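Large exoprotein involved in heme utilization or adhesion (PDB 5E3E) is the toxin domain of a contact-dependent growth inhibition system, probably an RNase of the RNase A superfamily that is held by its immunity protein. Local coordinates at residues 9-13 with 14-18. Residues are numbered along the deposited sequence; the frame is centred on the assembly and turned at random.
Sequences VGKTE and AELLN
Thr-12 and Glu-15 hold each other by reciprocal bonds between side chain and backbone where the loop 9-13 runs into helix 13-19. In one direction, Glu-15 N donates to Thr-12 OG1 at 3.0 Å, with an N-H...O angle of 158°. In the other, Thr-12 N gives a nearly straight bond (176°) to Glu-15 OE1, also 3.0 Å long; the oxygen receives it on the anti side of the carboxylate, with the donor somewhat out of its plane. The threonine torsion accounts for the first bond: with chi1 at 61°, OG1 lies between the backbone N and the carbonyl carbon and faces the first turn. The glutamate chain, extended beyond CG, crosses the threonine side chain at a slant, with Glu-15 CG 3.1 Å from Thr-12 OG1, and brings OE1 to the amide.

Lys-11 crosses the glutamate at about a right angle, its CD 3.6 Å from Glu-15 OE1. Lys-11 NZ stays 4.4 Å from Glu-15 OE1, beyond salt-bridge range, so any electrostatic help to the carboxylate is probably modest. On another side, Lys-11 CB meets Leu-16 CD2 at 3.8 Å. Leu-16 and Leu-17 also reach strand 75-79, which seats this face of helix 13-19 on the sheet, while Thr-12 and Glu-15 remain at the surface. Regular helical bonding begins with Leu-16 N to Thr-12 O (3.1 Å). Glu-13 contributes through its carbonyl: Leu-17 N donates to Glu-13 O at 2.9 Å, the donor tilted from the carbonyl plane, while Leu-17 CB and CG crowd the same oxygen. The paired bonds, with Thr-12 as N-cap and Glu-15 three residues on, define a capping box at the start of an alpha-helix.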
loop_
_atom_site.group_PDB
_atom_site.type_symbol
_atom_site.label_atom_id
_atom_site.label_comp_id
_atom_site.label_asym_id
_atom_site.label_seq_id
_atom_site.Cartn_x
_atom_site.Cartn_y
_atom_site.Cartn_z
ATOM N N VAL B 9 5.734 14.439 -2.233
ATOM C CA VAL B 9 6.738 15.182 -3.031
ATOM C C VAL B 9 7.336 16.337 -2.224
ATOM O O VAL B 9 6.623 17.260 -1.779
ATOM C CB VAL B 9 6.196 15.734 -4.373
ATOM C CG1 VAL B 9 7.311 16.430 -5.155
ATOM C CG2 VAL B 9 5.593 14.635 -5.232
ATOM N N GLY B 10 8.645 16.264 -2.036
ATOM C CA GLY B 10 9.399 17.331 -1.408
ATOM C C GLY B 10 9.130 17.587 0.050
ATOM O O GLY B 10 9.426 18.685 0.544
ATOM N N LYS B 11 8.587 16.601 0.748
ATOM C CA LYS B 11 8.281 16.723 2.162
ATOM C C LYS B 11 9.561 16.838 2.985
ATOM O O LYS B 11 10.612 16.276 2.632
ATOM C CB LYS B 11 7.473 15.514 2.642
ATOM C CG LYS B 11 6.118 15.349 1.987
ATOM C CD LYS B 11 5.219 16.520 2.371
ATOM C CE LYS B 11 4.653 17.159 1.153
ATOM N NZ LYS B 11 3.776 18.326 1.446
ATOM N N THR B 12 9.459 17.575 4.079
ATOM C CA THR B 12 10.567 17.736 5.002
ATOM C C THR B 12 10.653 16.531 5.902
ATOM O O THR B 12 9.655 15.792 6.128
ATOM C CB THR B 12 10.377 18.956 5.931
ATOM O OG1 THR B 12 9.188 18.788 6.720
ATOM C CG2 THR B 12 10.272 20.263 5.149
ATOM N N GLU B 13 11.844 16.338 6.454
ATOM C CA GLU B 13 12.038 15.330 7.504
ATOM C C GLU B 13 11.045 15.495 8.680
ATOM O O GLU B 13 10.505 14.514 9.217
ATOM C CB GLU B 13 13.471 15.408 8.013
ATOM C CG GLU B 13 14.477 15.019 6.954
ATOM C CD GLU B 13 15.924 15.277 7.334
ATOM O OE1 GLU B 13 16.207 16.128 8.197
ATOM O OE2 GLU B 13 16.775 14.636 6.700
ATOM N N ALA B 14 10.795 16.751 9.048
ATOM C CA ALA B 14 9.899 17.069 10.136
ATOM C C ALA B 14 8.510 16.523 9.856
ATOM O O ALA B 14 7.898 15.957 10.725
ATOM C CB ALA B 14 9.814 18.570 10.368
ATOM N N GLU B 15 8.031 16.768 8.654
ATOM C CA GLU B 15 6.676 16.348 8.228
ATOM C C GLU B 15 6.556 14.849 8.236
ATOM O O GLU B 15 5.604 14.311 8.809
ATOM C CB GLU B 15 6.329 16.921 6.857
ATOM C CG GLU B 15 6.121 18.431 6.918
ATOM C CD GLU B 15 6.041 19.183 5.568
ATOM O OE1 GLU B 15 6.784 18.881 4.580
ATOM O OE2 GLU B 15 5.212 20.163 5.547
ATOM N N LEU B 16 7.537 14.158 7.657
ATOM C CA LEU B 16 7.484 12.688 7.601
ATOM C C LEU B 16 7.576 12.072 8.990
ATOM O O LEU B 16 6.809 11.157 9.322
ATOM C CB LEU B 16 8.577 12.135 6.686
ATOM C CG LEU B 16 8.504 12.644 5.244
ATOM C CD1 LEU B 16 9.633 11.971 4.522
ATOM C CD2 LEU B 16 7.178 12.308 4.584
ATOM N N LEU B 17 8.433 12.637 9.839
ATOM C CA LEU B 17 8.605 12.143 11.189
ATOM C C LEU B 17 7.365 12.340 12.022
ATOM O O LEU B 17 7.045 11.519 12.877
ATOM C CB LEU B 17 9.866 12.729 11.862
ATOM C CG LEU B 17 11.194 12.140 11.362
ATOM C CD1 LEU B 17 12.389 12.986 11.808
ATOM C CD2 LEU B 17 11.372 10.715 11.824
ATOM N N ASN B 18 6.638 13.421 11.781
ATOM C CA ASN B 18 5.383 13.603 12.459
ATOM C C ASN B 18 4.347 12.514 12.101
ATOM O O ASN B 18 3.616 12.046 12.953
ATOM C CB ASN B 18 4.850 14.997 12.131
ATOM C CG ASN B 18 3.623 15.348 12.947
ATOM O OD1 ASN B 18 2.516 15.381 12.427
ATOM N ND2 ASN B 18 3.800 15.461 14.239
#